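Local coordinates for succinate dehydrogenase (Membrane anchor subunit) (Mycolicibacterium smegmatis, PDB 7D6V), which anchors the Sdh1 succinate dehydrogenase in the membrane, holds a membrane-embedded Rieske-type iron-sulfur cluster, and probably passes electrons from succinate oxidation to quinone, at residues C[60-70]-C[251-262]; C[208-216]-C[226-234]. All coordinates share one frame; numbering follows the deposited sequence.

Contact 1. Residues C[60-70]-C[251-262]; sequences WVADYHYLTPF and LVLTDFYIMLVA
Val-61 CG2 meets Val-261 CG1 at 4.0 Å, the two side chains crossing nearly at right angles, where a short antiparallel beta hairpin lies against helix 240-264. Strands 60-61 and 66-67 form the hairpin, with a G1 bulge that sets His-65 and Tyr-66 opposite Val-61. No hydrogen bond joins the two segments, so the contact is one of packing. At the end of the second strand Ile-258 CD1 lies 3.7 Å from Leu-67 O. As the chain leaves the hairpin, the CG2 branch of Ile-258 packs against Thr-68 OG1, the two side chains running past each other in opposite senses. Pro-69 CB rests 3.9 Å from Leu-251 CD2, and its CD faces the Thr-254 methyl. In Thr-254 a chi1 of -45°, measured to OG1, places CG2 anti to the backbone N, with the methyl toward Pro-69, while OG1 bonds back to Thr-250 O one helical turn earlier. In the second shell, Arg-52 of helix 33-55 forms a salt bridge with Asp-255 OD2, which would fix the rotation of the carboxylate. The other oxygen, OD1, then sits at the edge of the Phe-70 ring, near its plane and beside CD1, with the carboxylate turned 45° from the ring.

Contact 2. Residues C[208-216]-C[226-234]; sequences SCRHVTGGR and RYWIWTQVS
Cys-209 SG packs on Val-233 CG1 at 4.3 Å, at the end of the helix pair nearer the iron-sulfur cluster. The same methyl lies against CA and CB of Arg-210. With its chain extended from CG to NE (chi3 178°), Arg-210 runs beside the Trp-230 indole, its CG near NE1. Its guanidinium plane lies within 14° of the ring plane. Its NE gives a hydrogen bond to Ser-234 OG at 2.9 Å, and that hydroxyl in turn donates to Trp-230 O; NH2 reaches Asn-222 of the iron-sulfur subunit. Thr-213 sets its CG2 3.7 Å from Ile-229 CG2 and turns its hydroxyl back to Cys-209 O. Its own carbonyl takes the main bond from Arg-226: NE lies 2.7 Å from Thr-213 O, almost in line with the C=O bond and in the guanidinium plane, while NH2 adds only weak bonds to Thr-213 O and Val-212 O. At Gly-214 the backbones come closest, its CA only 5.1 Å from that of Trp-230, and its carbonyl oxygen lies over a face of the indole. Gly-215 N follows, 3.4 Å from Trp-230 CD1, and Gly-215 O accepts from Arg-138 and Arg-230 of the iron-sulfur subunit. Helices 207-215 and 224-237, consecutive in the chain and nearly antiparallel, form a helical hairpin, here docked onto that neighbouring subunit.

Overall arrangement
The two contacts stand on opposite sides of the chain's centre, about 34 Å between their centres and about 17 Å between nearest atoms. Along the chain the order is 60-70, 208-216, 226-234, 251-262, so both halves of contact 2 fall between those of contact 1. Helix 224-237, half of contact 2, is followed directly by helix 240-264, which carries contact 1. The iron-sulfur cluster relates them: His-207 and His-240, both in its pocket, begin helices 207-215 and 240-264. Contact 2 thus joins the cluster region to the iron-sulfur subunit, while contact 1, touched by no other protein chain, packs segment 60-70, with its hairpin, on helix 240-264.

Contact 1. Residues C[60-70]-C[251-262]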
loop_
_atom_site.group_PDB
_atom_site.type_symbol
_atom_site.label_atom_id
_atom_site.label_comp_id
_atom_site.label_asym_id
_atom_site.label_seq_id
_atom_site.Cartn_x
_atom_site.Cartn_y
_atom_site.Cartn_z
ATOM N N TRP C 60 -32.723 -2.513 48.984
ATOM C CA TRP C 60 -32.838 -3.918 49.346
ATOM C C TRP C 60 -34.306 -4.299 49.436
ATOM O O TRP C 60 -35.072 -3.646 50.148
ATOM C CB TRP C 60 -32.134 -4.181 50.683
ATOM C CG TRP C 60 -32.396 -5.518 51.308
ATOM C CD1 TRP C 60 -33.101 -5.762 52.444
ATOM C CD2 TRP C 60 -31.914 -6.787 50.855
ATOM N NE1 TRP C 60 -33.106 -7.104 52.720
ATOM C CE2 TRP C 60 -32.383 -7.756 51.759
ATOM C CE3 TRP C 60 -31.138 -7.199 49.770
ATOM C CZ2 TRP C 60 -32.104 -9.108 51.610
ATOM C CZ3 TRP C 60 -30.863 -8.542 49.625
ATOM C CH2 TRP C 60 -31.343 -9.479 50.539
ATOM N N VAL C 61 -34.694 -5.350 48.719
ATOM C CA VAL C 61 -36.018 -5.947 48.852
ATOM C C VAL C 61 -35.884 -7.188 49.720
ATOM O O VAL C 61 -35.226 -8.160 49.332
ATOM C CB VAL C 61 -36.629 -6.293 47.487
ATOM C CG1 VAL C 61 -38.097 -6.626 47.645
ATOM C CG2 VAL C 61 -36.447 -5.153 46.514
ATOM N N ALA C 62 -36.515 -7.160 50.894
ATOM C CA ALA C 62 -36.385 -8.269 51.831
ATOM C C ALA C 62 -37.085 -9.523 51.322
ATOM O O ALA C 62 -36.623 -10.640 51.576
ATOM C CB ALA C 62 -36.935 -7.864 53.196
ATOM N N ASP C 63 -38.205 -9.358 50.613
ATOM C CA ASP C 63 -39.001 -10.509 50.197
ATOM C C ASP C 63 -38.271 -11.359 49.165
ATOM O O ASP C 63 -38.192 -12.584 49.300
ATOM C CB ASP C 63 -40.343 -10.042 49.644
ATOM C CG ASP C 63 -41.425 -10.018 50.694
ATOM O OD1 ASP C 63 -42.615 -10.004 50.320
ATOM O OD2 ASP C 63 -41.087 -10.017 51.896
ATOM N N TYR C 64 -37.736 -10.729 48.125
ATOM C CA TYR C 64 -37.131 -11.445 47.012
ATOM C C TYR C 64 -35.620 -11.313 46.984
ATOM O O TYR C 64 -34.996 -11.706 45.995
ATOM C CB TYR C 64 -37.727 -10.962 45.690
ATOM C CG TYR C 64 -39.214 -10.726 45.763
ATOM C CD1 TYR C 64 -40.065 -11.700 46.260
ATOM C CD2 TYR C 64 -39.764 -9.526 45.353
ATOM C CE1 TYR C 64 -41.417 -11.486 46.343
ATOM C CE2 TYR C 64 -41.119 -9.305 45.427
ATOM C CZ TYR C 64 -41.941 -10.287 45.923
ATOM O OH TYR C 64 -43.294 -10.064 45.996
ATOM N N HIS C 65 -35.020 -10.758 48.039
ATOM C CA HIS C 65 -33.568 -10.685 48.175
ATOM C C HIS C 65 -32.931 -9.970 46.985
ATOM O O HIS C 65 -32.001 -10.471 46.354
ATOM C CB HIS C 65 -32.975 -12.082 48.365
ATOM C CG HIS C 65 -33.147 -12.629 49.747
ATOM N ND1 HIS C 65 -34.337 -13.159 50.194
ATOM C CD2 HIS C 65 -32.276 -12.747 50.775
ATOM C CE1 HIS C 65 -34.195 -13.567 51.441
ATOM N NE2 HIS C 65 -32.952 -13.330 51.817
ATOM N N TYR C 66 -33.440 -8.783 46.684
ATOM C CA TYR C 66 -32.914 -7.957 45.608
ATOM C C TYR C 66 -31.981 -6.915 46.200
ATOM O O TYR C 66 -32.357 -6.205 47.135
ATOM C CB TYR C 66 -34.037 -7.260 44.841
ATOM C CG TYR C 66 -34.886 -8.157 43.982
ATOM C CD1 TYR C 66 -34.385 -9.336 43.460
ATOM C CD2 TYR C 66 -36.191 -7.809 43.677
ATOM C CE1 TYR C 66 -35.167 -10.151 42.670
ATOM C CE2 TYR C 66 -36.977 -8.613 42.888
ATOM C CZ TYR C 66 -36.462 -9.781 42.385
ATOM O OH TYR C 66 -37.248 -10.583 41.599
ATOM N N LEU C 67 -30.775 -6.818 45.650
ATOM C CA LEU C 67 -29.783 -5.865 46.120
ATOM C C LEU C 67 -29.203 -5.118 44.932
ATOM O O LEU C 67 -28.772 -5.736 43.954
ATOM C CB LEU C 67 -28.671 -6.560 46.904
ATOM C CG LEU C 67 -27.595 -5.649 47.491
ATOM C CD1 LEU C 67 -28.197 -4.684 48.495
ATOM C CD2 LEU C 67 -26.507 -6.476 48.130
ATOM N N THR C 68 -29.200 -3.795 45.019
ATOM C CA THR C 68 -28.625 -2.975 43.967
ATOM C C THR C 68 -27.120 -3.218 43.870
ATOM O O THR C 68 -26.446 -3.354 44.897
ATOM C CB THR C 68 -28.895 -1.497 44.245
ATOM O OG1 THR C 68 -30.306 -1.274 44.335
ATOM C CG2 THR C 68 -28.343 -0.651 43.141
ATOM N N PRO C 69 -26.561 -3.288 42.659
ATOM C CA PRO C 69 -25.098 -3.374 42.531
ATOM C C PRO C 69 -24.361 -2.174 43.097
ATOM O O PRO C 69 -23.189 -2.308 43.467
ATOM C CB PRO C 69 -24.886 -3.493 41.017
ATOM C CG PRO C 69 -26.168 -4.008 40.491
ATOM C CD PRO C 69 -27.242 -3.459 41.366
ATOM N N PHE C 70 -24.999 -1.005 43.172
ATOM C CA PHE C 70 -24.366 0.165 43.766
ATOM C C PHE C 70 -24.253 0.066 45.281
ATOM O O PHE C 70 -23.586 0.907 45.890
ATOM C CB PHE C 70 -25.129 1.433 43.375
ATOM C CG PHE C 70 -24.824 1.919 41.986
ATOM C CD1 PHE C 70 -25.832 2.351 41.150
ATOM C CD2 PHE C 70 -23.525 1.949 41.519
ATOM C CE1 PHE C 70 -25.559 2.796 39.878
ATOM C CE2 PHE C 70 -23.243 2.395 40.245
ATOM C CZ PHE C 70 -24.264 2.818 39.424
ATOM N N LEU C 251 -26.681 -0.653 34.431
ATOM C CA LEU C 251 -26.516 -0.351 35.847
ATOM C C LEU C 251 -27.541 0.675 36.302
ATOM O O LEU C 251 -28.171 0.521 37.358
ATOM C CB LEU C 251 -25.100 0.161 36.113
ATOM C CG LEU C 251 -24.000 -0.869 36.353
ATOM C CD1 LEU C 251 -22.637 -0.244 36.124
ATOM C CD2 LEU C 251 -24.100 -1.438 37.753
ATOM N N VAL C 252 -27.728 1.733 35.507
ATOM C CA VAL C 252 -28.678 2.771 35.895
ATOM C C VAL C 252 -30.091 2.206 35.980
ATOM O O VAL C 252 -30.820 2.469 36.942
ATOM C CB VAL C 252 -28.599 3.965 34.927
ATOM C CG1 VAL C 252 -29.732 4.935 35.194
ATOM C CG2 VAL C 252 -27.265 4.663 35.071
ATOM N N LEU C 253 -30.497 1.410 34.986
ATOM C CA LEU C 253 -31.846 0.846 35.020
ATOM C C LEU C 253 -32.020 -0.175 36.136
ATOM O O LEU C 253 -33.094 -0.252 36.739
ATOM C CB LEU C 253 -32.240 0.241 33.672
ATOM C CG LEU C 253 -32.688 1.177 32.540
ATOM C CD1 LEU C 253 -31.591 2.013 31.924
ATOM C CD2 LEU C 253 -33.400 0.363 31.470
ATOM N N THR C 254 -30.995 -0.978 36.422
ATOM C CA THR C 254 -31.101 -1.930 37.522
ATOM C C THR C 254 -31.304 -1.205 38.846
ATOM O O THR C 254 -32.205 -1.548 39.625
ATOM C CB THR C 254 -29.856 -2.813 37.559
ATOM O OG1 THR C 254 -29.551 -3.249 36.232
ATOM C CG2 THR C 254 -30.092 -4.035 38.431
ATOM N N ASP C 255 -30.492 -0.170 39.101
ATOM C CA ASP C 255 -30.705 0.662 40.283
ATOM C C ASP C 255 -32.107 1.250 40.308
ATOM O O ASP C 255 -32.780 1.224 41.343
ATOM C CB ASP C 255 -29.676 1.788 40.350
ATOM C CG ASP C 255 -29.537 2.363 41.747
ATOM O OD1 ASP C 255 -28.468 2.237 42.362
ATOM O OD2 ASP C 255 -30.518 2.954 42.241
ATOM N N PHE C 256 -32.550 1.819 39.188
ATOM C CA PHE C 256 -33.829 2.516 39.179
ATOM C C PHE C 256 -34.977 1.563 39.481
ATOM O O PHE C 256 -35.858 1.875 40.293
ATOM C CB PHE C 256 -34.028 3.211 37.834
ATOM C CG PHE C 256 -35.165 4.182 37.820
ATOM C CD1 PHE C 256 -35.151 5.288 38.648
ATOM C CD2 PHE C 256 -36.244 3.993 36.981
ATOM C CE1 PHE C 256 -36.192 6.181 38.642
ATOM C CE2 PHE C 256 -37.288 4.883 36.971
ATOM C CZ PHE C 256 -37.263 5.979 37.803
ATOM N N TYR C 257 -34.970 0.382 38.859
ATOM C CA TYR C 257 -36.026 -0.593 39.104
ATOM C C TYR C 257 -36.011 -1.072 40.548
ATOM O O TYR C 257 -37.065 -1.169 41.192
ATOM C CB TYR C 257 -35.886 -1.779 38.148
ATOM C CG TYR C 257 -36.988 -2.798 38.311
ATOM C CD1 TYR C 257 -38.186 -2.665 37.630
ATOM C CD2 TYR C 257 -36.837 -3.883 39.158
ATOM C CE1 TYR C 257 -39.196 -3.585 37.784
ATOM C CE2 TYR C 257 -37.842 -4.806 39.316
ATOM C CZ TYR C 257 -39.018 -4.652 38.627
ATOM O OH TYR C 257 -40.022 -5.575 38.783
ATOM N N ILE C 258 -34.826 -1.398 41.074
ATOM C CA ILE C 258 -34.763 -1.899 42.443
ATOM C C ILE C 258 -35.231 -0.829 43.417
ATOM O O ILE C 258 -35.957 -1.118 44.372
ATOM C CB ILE C 258 -33.346 -2.400 42.776
ATOM C CG1 ILE C 258 -33.036 -3.662 41.980
ATOM C CG2 ILE C 258 -33.225 -2.710 44.254
ATOM C CD1 ILE C 258 -31.711 -4.285 42.320
ATOM N N MET C 259 -34.833 0.424 43.187
ATOM C CA MET C 259 -35.299 1.524 44.023
ATOM C C MET C 259 -36.814 1.661 43.973
ATOM O O MET C 259 -37.458 1.884 45.005
ATOM C CB MET C 259 -34.643 2.826 43.578
ATOM C CG MET C 259 -35.023 4.027 44.414
ATOM S SD MET C 259 -34.197 5.516 43.842
ATOM C CE MET C 259 -35.075 5.807 42.312
ATOM N N LEU C 260 -37.398 1.550 42.778
ATOM C CA LEU C 260 -38.848 1.652 42.660
ATOM C C LEU C 260 -39.542 0.557 43.456
ATOM O O LEU C 260 -40.537 0.811 44.144
ATOM C CB LEU C 260 -39.258 1.583 41.193
ATOM C CG LEU C 260 -39.069 2.854 40.377
ATOM C CD1 LEU C 260 -39.081 2.520 38.907
ATOM C CD2 LEU C 260 -40.164 3.834 40.715
ATOM N N VAL C 261 -39.019 -0.666 43.384
ATOM C CA VAL C 261 -39.645 -1.773 44.102
ATOM C C VAL C 261 -39.469 -1.616 45.610
ATOM O O VAL C 261 -40.392 -1.898 46.382
ATOM C CB VAL C 261 -39.096 -3.117 43.599
ATOM C CG1 VAL C 261 -39.733 -4.259 44.357
ATOM C CG2 VAL C 261 -39.362 -3.262 42.118
ATOM N N ALA C 262 -38.296 -1.168 46.060
ATOM C CA ALA C 262 -38.081 -1.009 47.497
ATOM C C ALA C 262 -38.968 0.097 48.054
ATOM O O ALA C 262 -39.596 -0.066 49.107
ATOM C CB ALA C 262 -36.616 -0.721 47.790
#

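Contact 2. Residues C[208-216]-C[226-234]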
loop_
_atom_site.group_PDB
_atom_site.type_symbol
_atom_site.label_atom_id
_atom_site.label_comp_id
_atom_site.label_asym_id
_atom_site.label_seq_id
_atom_site.Cartn_x
_atom_site.Cartn_y
_atom_site.Cartn_z
ATOM N N SER C 208 -6.672 -5.212 28.889
ATOM C CA SER C 208 -5.725 -5.910 29.750
ATOM C C SER C 208 -6.019 -7.401 29.808
ATOM O O SER C 208 -5.092 -8.207 29.928
ATOM C CB SER C 208 -5.743 -5.310 31.154
ATOM O OG SER C 208 -5.214 -4.000 31.153
ATOM N N CYS C 209 -7.294 -7.785 29.739
ATOM C CA CYS C 209 -7.639 -9.200 29.659
ATOM C C CYS C 209 -7.089 -9.825 28.383
ATOM O O CYS C 209 -6.581 -10.951 28.403
ATOM C CB CYS C 209 -9.154 -9.373 29.731
ATOM S SG CYS C 209 -9.714 -11.085 29.640
ATOM N N ARG C 210 -7.180 -9.102 27.266
ATOM C CA ARG C 210 -6.638 -9.595 26.006
ATOM C C ARG C 210 -5.138 -9.829 26.107
ATOM O O ARG C 210 -4.621 -10.830 25.601
ATOM C CB ARG C 210 -6.950 -8.599 24.892
ATOM C CG ARG C 210 -6.768 -9.133 23.492
ATOM C CD ARG C 210 -6.930 -8.020 22.482
ATOM N NE ARG C 210 -6.723 -8.476 21.115
ATOM C CZ ARG C 210 -6.419 -7.674 20.104
ATOM N NH1 ARG C 210 -6.281 -6.374 20.308
ATOM N NH2 ARG C 210 -6.248 -8.170 18.891
ATOM N N HIS C 211 -4.427 -8.911 26.756
ATOM C CA HIS C 211 -2.990 -9.062 26.939
ATOM C C HIS C 211 -2.663 -10.225 27.868
ATOM O O HIS C 211 -1.763 -11.021 27.582
ATOM C CB HIS C 211 -2.413 -7.756 27.477
ATOM C CG HIS C 211 -0.962 -7.830 27.826
ATOM N ND1 HIS C 211 -0.520 -7.903 29.127
ATOM C CD2 HIS C 211 0.145 -7.825 27.050
ATOM C CE1 HIS C 211 0.798 -7.951 29.137
ATOM N NE2 HIS C 211 1.227 -7.905 27.891
ATOM N N VAL C 212 -3.388 -10.341 28.981
ATOM C CA VAL C 212 -3.056 -11.341 29.991
ATOM C C VAL C 212 -3.359 -12.747 29.487
ATOM O O VAL C 212 -2.597 -13.686 29.744
ATOM C CB VAL C 212 -3.796 -11.027 31.304
ATOM C CG1 VAL C 212 -3.808 -12.231 32.219
ATOM C CG2 VAL C 212 -3.144 -9.852 32.000
ATOM N N THR C 213 -4.463 -12.920 28.756
ATOM C CA THR C 213 -4.857 -14.259 28.328
ATOM C C THR C 213 -3.869 -14.830 27.319
ATOM O O THR C 213 -3.228 -15.855 27.575
ATOM C CB THR C 213 -6.271 -14.232 27.748
ATOM O OG1 THR C 213 -6.408 -13.117 26.861
ATOM C CG2 THR C 213 -7.295 -14.120 28.861
ATOM N N GLY C 214 -3.740 -14.194 26.160
ATOM C CA GLY C 214 -2.738 -14.632 25.209
ATOM C C GLY C 214 -2.081 -13.534 24.402
ATOM O O GLY C 214 -1.295 -13.818 23.497
ATOM N N GLY C 215 -2.382 -12.275 24.720
ATOM C CA GLY C 215 -1.856 -11.179 23.927
ATOM C C GLY C 215 -0.354 -11.019 24.032
ATOM O O GLY C 215 0.298 -10.611 23.069
ATOM N N ARG C 216 0.213 -11.335 25.191
ATOM C CA ARG C 216 1.641 -11.184 25.430
ATOM C C ARG C 216 2.465 -12.362 24.931
ATOM O O ARG C 216 3.692 -12.335 25.066
ATOM C CB ARG C 216 1.898 -10.979 26.922
ATOM C CG ARG C 216 1.493 -12.161 27.773
ATOM C CD ARG C 216 1.750 -11.899 29.240
ATOM N NE ARG C 216 3.178 -11.809 29.518
ATOM C CZ ARG C 216 3.690 -11.317 30.640
ATOM N NH1 ARG C 216 2.887 -10.872 31.595
ATOM N NH2 ARG C 216 5.005 -11.273 30.808
ATOM N N ARG C 226 -4.640 -21.000 25.069
ATOM C CA ARG C 226 -4.595 -19.553 25.202
ATOM C C ARG C 226 -4.802 -18.863 23.864
ATOM O O ARG C 226 -5.302 -17.738 23.830
ATOM C CB ARG C 226 -3.276 -19.134 25.845
ATOM C CG ARG C 226 -3.142 -19.623 27.274
ATOM C CD ARG C 226 -1.768 -19.361 27.838
ATOM N NE ARG C 226 -1.569 -17.945 28.116
ATOM C CZ ARG C 226 -0.482 -17.445 28.691
ATOM N NH1 ARG C 226 0.506 -18.250 29.052
ATOM N NH2 ARG C 226 -0.386 -16.141 28.902
ATOM N N TYR C 227 -4.466 -19.528 22.756
ATOM C CA TYR C 227 -4.790 -18.981 21.442
ATOM C C TYR C 227 -6.298 -18.891 21.236
ATOM O O TYR C 227 -6.808 -17.876 20.749
ATOM C CB TYR C 227 -4.150 -19.834 20.349
ATOM C CG TYR C 227 -4.423 -19.335 18.950
ATOM C CD1 TYR C 227 -4.256 -17.999 18.626
ATOM C CD2 TYR C 227 -4.850 -20.199 17.956
ATOM C CE1 TYR C 227 -4.503 -17.539 17.357
ATOM C CE2 TYR C 227 -5.099 -19.746 16.682
ATOM C CZ TYR C 227 -4.924 -18.416 16.388
ATOM O OH TYR C 227 -5.173 -17.957 15.116
ATOM N N TRP C 228 -7.029 -19.946 21.602
ATOM C CA TRP C 228 -8.483 -19.926 21.489
ATOM C C TRP C 228 -9.087 -18.853 22.389
ATOM O O TRP C 228 -9.983 -18.098 21.972
ATOM C CB TRP C 228 -9.036 -21.309 21.840
ATOM C CG TRP C 228 -10.507 -21.469 21.642
ATOM C CD1 TRP C 228 -11.141 -21.864 20.503
ATOM C CD2 TRP C 228 -11.531 -21.250 22.617
ATOM N NE1 TRP C 228 -12.497 -21.898 20.704
ATOM C CE2 TRP C 228 -12.764 -21.523 21.994
ATOM C CE3 TRP C 228 -11.528 -20.839 23.953
ATOM C CZ2 TRP C 228 -13.979 -21.404 22.660
ATOM C CZ3 TRP C 228 -12.734 -20.724 24.611
ATOM C CH2 TRP C 228 -13.943 -21.005 23.965
ATOM N N ILE C 229 -8.590 -18.760 23.625
ATOM C CA ILE C 229 -9.086 -17.740 24.541
ATOM C C ILE C 229 -8.822 -16.349 23.982
ATOM O O ILE C 229 -9.687 -15.468 24.036
ATOM C CB ILE C 229 -8.460 -17.921 25.934
ATOM C CG1 ILE C 229 -8.817 -19.294 26.497
ATOM C CG2 ILE C 229 -8.930 -16.827 26.870
ATOM C CD1 ILE C 229 -8.141 -19.605 27.806
ATOM N N TRP C 230 -7.627 -16.131 23.431
ATOM C CA TRP C 230 -7.280 -14.830 22.877
ATOM C C TRP C 230 -8.150 -14.490 21.675
ATOM O O TRP C 230 -8.544 -13.334 21.498
ATOM C CB TRP C 230 -5.798 -14.814 22.503
ATOM C CG TRP C 230 -5.338 -13.535 21.897
ATOM C CD1 TRP C 230 -4.985 -12.398 22.556
ATOM C CD2 TRP C 230 -5.179 -13.258 20.504
ATOM N NE1 TRP C 230 -4.616 -11.429 21.661
ATOM C CE2 TRP C 230 -4.727 -11.932 20.392
ATOM C CE3 TRP C 230 -5.376 -14.005 19.339
ATOM C CZ2 TRP C 230 -4.468 -11.337 19.164
ATOM C CZ3 TRP C 230 -5.119 -13.410 18.125
ATOM C CH2 TRP C 230 -4.670 -12.091 18.045
ATOM N N THR C 231 -8.464 -15.480 20.839
ATOM C CA THR C 231 -9.318 -15.228 19.682
ATOM C C THR C 231 -10.710 -14.774 20.111
ATOM O O THR C 231 -11.241 -13.776 19.602
ATOM C CB THR C 231 -9.404 -16.485 18.817
ATOM O OG1 THR C 231 -8.102 -16.810 18.317
ATOM C CG2 THR C 231 -10.345 -16.265 17.647
ATOM N N GLN C 232 -11.318 -15.495 21.056
ATOM C CA GLN C 232 -12.637 -15.084 21.535
ATOM C C GLN C 232 -12.595 -13.737 22.251
ATOM O O GLN C 232 -13.492 -12.902 22.070
ATOM C CB GLN C 232 -13.233 -16.173 22.425
ATOM C CG GLN C 232 -13.954 -17.262 21.650
ATOM C CD GLN C 232 -13.075 -17.981 20.659
ATOM O OE1 GLN C 232 -13.318 -17.932 19.455
ATOM N NE2 GLN C 232 -12.032 -18.627 21.150
ATOM N N VAL C 233 -11.561 -13.498 23.058
ATOM C CA VAL C 233 -11.461 -12.225 23.761
ATOM C C VAL C 233 -11.257 -11.078 22.780
ATOM O O VAL C 233 -11.765 -9.978 23.000
ATOM C CB VAL C 233 -10.345 -12.292 24.821
ATOM C CG1 VAL C 233 -9.986 -10.909 25.318
ATOM C CG2 VAL C 233 -10.785 -13.162 25.982
ATOM N N SER C 234 -10.533 -11.306 21.685
ATOM C CA SER C 234 -10.367 -10.268 20.672
ATOM C C SER C 234 -11.678 -9.982 19.954
ATOM O O SER C 234 -11.998 -8.820 19.664
ATOM C CB SER C 234 -9.289 -10.684 19.674
ATOM O OG SER C 234 -8.056 -10.917 20.324
#